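Local coordinates for conserved hypothetical protein (Caulobacter vibrioides, PDB 1XFJ) that probably acts as a purine nucleoside phosphorylase of the YfiH/LACC1 family, splitting inosine and methylthioadenosine with phosphate and deaminating adenosine, at residues D37-G42 / E53-R58. Numbering follows the deposited sequence.
Sequences DSLNVG and EENRAR
Asn55 overlaps the backbone of Ser38-Asn40, its amide directed at the carbonyl oxygens of Ser38 and Asn40, reaching from helix 49-62 with CG anti to its own carbonyl carbon (chi1 -65°). Its ND2 donates to Asn40 O at 2.9 Å; the N-H...O angle of 147° and a donor tilted 28° from the carbonyl plane describe a bent bond. Ser38 O, lifted clear of the amide plane, is 3.0 Å from both Asn55 OD1 and Asn55 ND2; OD1, itself an acceptor, takes its hydrogen bond from Val31 N, while Ser32 OG also bonds to ND2. Alongside, Leu39 CD1 passes Asn55 CB at 3.8 Å, the two side chains running in opposite directions. At the next residue of the helix, Arg56 CG lies 4.1 Å from Val41 CB, and the Arg56 side chain also touches Leu70 and Val72 of strand 70-72.

The loop is itself braced. Leu39 centres an inverse gamma turn, marked by Asn40 N to Ser38 O at 3.1 Å. Asn40, whose CB points away from the helix, forms an Asx turn: OD1 accepts from Gly42 N at 3.0 Å and also from Arg252 N. Asn55 thus ties helix 49-62 to two pieces of loop, at Val31-Ser32 and at Asn40, so this loop-on-helix packing combines apolar contacts of Leu39 and Val41 with a buried amide bonded to two backbone groups and one hydroxyl.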
ATOM      1  N   ASP A  37      10.597  -5.513 -15.068  1.00  6.37           N
ATOM      2  CA  ASP A  37      11.955  -5.687 -14.550  1.00 10.55           C
ATOM      3  C   ASP A  37      12.119  -6.010 -13.070  1.00 15.29           C
ATOM      4  O   ASP A  37      12.077  -5.143 -12.202  1.00 15.44           O
ATOM      5  CB  ASP A  37      12.823  -4.483 -14.937  1.00 10.50           C
ATOM      6  CG  ASP A  37      14.260  -4.604 -14.437  1.00 13.64           C
ATOM      7  OD1 ASP A  37      14.754  -5.741 -14.262  1.00 10.46           O
ATOM      8  OD2 ASP A  37      14.906  -3.555 -14.229  1.00 15.74           O
ATOM      9  N   SER A  38      12.246  -7.319 -12.775  1.00 14.94           N
ATOM     10  CA  SER A  38      12.595  -7.899 -11.485  1.00 12.20           C
ATOM     11  C   SER A  38      11.352  -8.186 -10.651  1.00  8.00           C
ATOM     12  O   SER A  38      10.647  -9.185 -10.815  1.00  9.00           O
ATOM     13  CB  SER A  38      13.545  -6.975 -10.722  1.00 13.14           C
ATOM     14  OG  SER A  38      14.556  -7.714 -10.060  1.00 20.00           O
ATOM     15  N   LEU A  39      11.158  -7.405  -9.544  1.00  7.65           N
ATOM     16  CA  LEU A  39      10.157  -7.734  -8.525  1.00  3.01           C
ATOM     17  C   LEU A  39       8.683  -7.374  -8.670  1.00  4.01           C
ATOM     18  O   LEU A  39       8.119  -6.669  -7.830  1.00  4.56           O
ATOM     19  CB  LEU A  39      10.662  -7.236  -7.170  1.00  3.74           C
ATOM     20  CG  LEU A  39      10.245  -8.060  -5.951  1.00  3.10           C
ATOM     21  CD1 LEU A  39      10.834  -9.463  -6.047  1.00  5.87           C
ATOM     22  CD2 LEU A  39      10.738  -7.368  -4.687  1.00  3.68           C
ATOM     23  N   ASN A  40       8.048  -7.916  -9.702  1.00  3.07           N
ATOM     24  CA  ASN A  40       6.632  -7.677  -9.946  1.00  3.16           C
ATOM     25  C   ASN A  40       5.781  -8.744  -9.255  1.00  4.04           C
ATOM     26  O   ASN A  40       5.923  -9.937  -9.533  1.00  5.52           O
ATOM     27  CB  ASN A  40       6.363  -7.687 -11.453  1.00  3.14           C
ATOM     28  CG  ASN A  40       4.888  -7.683 -11.782  1.00  3.11           C
ATOM     29  OD1 ASN A  40       4.096  -7.005 -11.124  1.00  3.10           O
ATOM     30  ND2 ASN A  40       4.509  -8.431 -12.816  1.00  3.06           N
ATOM     31  N   VAL A  41       4.889  -8.313  -8.366  1.00  4.58           N
ATOM     32  CA  VAL A  41       4.038  -9.249  -7.634  1.00  4.56           C
ATOM     33  C   VAL A  41       2.590  -9.276  -8.128  1.00  5.58           C
ATOM     34  O   VAL A  41       1.741  -9.954  -7.542  1.00  3.56           O
ATOM     35  CB  VAL A  41       4.029  -8.928  -6.116  1.00  5.25           C
ATOM     36  CG1 VAL A  41       5.438  -9.041  -5.548  1.00  5.63           C
ATOM     37  CG2 VAL A  41       3.464  -7.534  -5.877  1.00  5.74           C
ATOM     38  N   GLY A  42       2.318  -8.557  -9.215  1.00  4.29           N
ATOM     39  CA  GLY A  42       0.970  -8.498  -9.759  1.00  5.80           C
ATOM     40  C   GLY A  42       0.435  -9.741 -10.450  1.00  5.69           C
ATOM     41  O   GLY A  42       0.733  -9.996 -11.620  1.00  4.87           O
ATOM     42  N   GLU A  53       5.007 -15.497  -9.518  1.00  5.47           N
ATOM     43  CA  GLU A  53       5.011 -16.395  -8.372  1.00  4.45           C
ATOM     44  C   GLU A  53       6.387 -16.468  -7.719  1.00  4.96           C
ATOM     45  O   GLU A  53       6.495 -16.558  -6.492  1.00  3.03           O
ATOM     46  CB  GLU A  53       4.550 -17.790  -8.795  1.00  7.70           C
ATOM     47  CG  GLU A  53       3.065 -17.842  -9.107  1.00 10.45           C
ATOM     48  CD  GLU A  53       2.220 -17.349  -7.942  1.00 15.15           C
ATOM     49  OE1 GLU A  53       2.301 -17.951  -6.851  1.00 17.18           O
ATOM     50  OE2 GLU A  53       1.479 -16.356  -8.116  1.00 13.14           O
ATOM     51  N   GLU A  54       7.438 -16.428  -8.533  1.00  3.53           N
ATOM     52  CA  GLU A  54       8.795 -16.478  -8.002  1.00  3.21           C
ATOM     53  C   GLU A  54       9.078 -15.208  -7.213  1.00  3.10           C
ATOM     54  O   GLU A  54       9.710 -15.251  -6.160  1.00  3.08           O
ATOM     55  CB  GLU A  54       9.807 -16.633  -9.142  1.00  4.54           C
ATOM     56  CG  GLU A  54      11.268 -16.385  -8.764  1.00  3.04           C
ATOM     57  CD  GLU A  54      11.833 -17.401  -7.786  1.00  4.92           C
ATOM     58  OE1 GLU A  54      11.253 -18.497  -7.657  1.00  4.65           O
ATOM     59  OE2 GLU A  54      12.875 -17.108  -7.157  1.00  6.11           O
ATOM     60  N   ASN A  55       8.602 -14.073  -7.713  1.00  3.39           N
ATOM     61  CA  ASN A  55       8.822 -12.818  -7.008  1.00  3.07           C
ATOM     62  C   ASN A  55       8.115 -12.851  -5.660  1.00  3.01           C
ATOM     63  O   ASN A  55       8.676 -12.435  -4.645  1.00  3.33           O
ATOM     64  CB  ASN A  55       8.334 -11.635  -7.844  1.00  3.08           C
ATOM     65  CG  ASN A  55       9.127 -11.469  -9.123  1.00  3.06           C
ATOM     66  OD1 ASN A  55      10.347 -11.625  -9.125  1.00  3.75           O
ATOM     67  ND2 ASN A  55       8.443 -11.146 -10.216  1.00  3.27           N
ATOM     68  N   ARG A  56       6.883 -13.354  -5.651  1.00  3.28           N
ATOM     69  CA  ARG A  56       6.116 -13.454  -4.415  1.00  4.26           C
ATOM     70  C   ARG A  56       6.827 -14.375  -3.425  1.00  4.80           C
ATOM     71  O   ARG A  56       6.848 -14.114  -2.225  1.00  4.49           O
ATOM     72  CB  ARG A  56       4.707 -13.988  -4.697  1.00  5.53           C
ATOM     73  CG  ARG A  56       3.760 -12.971  -5.311  1.00  7.96           C
ATOM     74  CD  ARG A  56       2.420 -13.604  -5.663  1.00 10.20           C
ATOM     75  NE  ARG A  56       1.832 -14.299  -4.521  1.00 13.62           N
ATOM     76  CZ  ARG A  56       0.761 -13.880  -3.856  1.00 13.92           C
ATOM     77  NH1 ARG A  56       0.143 -12.763  -4.215  1.00 15.88           N
ATOM     78  NH2 ARG A  56       0.310 -14.582  -2.826  1.00 15.82           N
ATOM     79  N   ALA A  57       7.416 -15.454  -3.935  1.00  4.84           N
ATOM     80  CA  ALA A  57       8.122 -16.401  -3.079  1.00  4.88           C
ATOM     81  C   ALA A  57       9.351 -15.747  -2.453  1.00  4.88           C
ATOM     82  O   ALA A  57       9.669 -15.983  -1.286  1.00  5.18           O
ATOM     83  CB  ALA A  57       8.528 -17.625  -3.883  1.00  6.17           C
ATOM     84  N   ARG A  58      10.042 -14.919  -3.228  1.00  4.92           N
ATOM     85  CA  ARG A  58      11.228 -14.241  -2.719  1.00  5.95           C
ATOM     86  C   ARG A  58      10.862 -13.330  -1.561  1.00  5.77           C
ATOM     87  O   ARG A  58      11.573 -13.268  -0.553  1.00  6.26           O
ATOM     88  CB  ARG A  58      11.891 -13.429  -3.829  1.00  5.81           C
ATOM     89  CG  ARG A  58      12.406 -14.307  -4.945  1.00  8.05           C
ATOM     90  CD  ARG A  58      13.281 -13.567  -5.934  1.00  6.70           C
ATOM     91  NE  ARG A  58      13.953 -14.542  -6.788  1.00  7.98           N
ATOM     92  CZ  ARG A  58      15.057 -14.310  -7.488  1.00  7.38           C
ATOM     93  NH1 ARG A  58      15.639 -13.119  -7.459  1.00  7.25           N
ATOM     94  NH2 ARG A  58      15.593 -15.289  -8.200  1.00  7.35           N
TER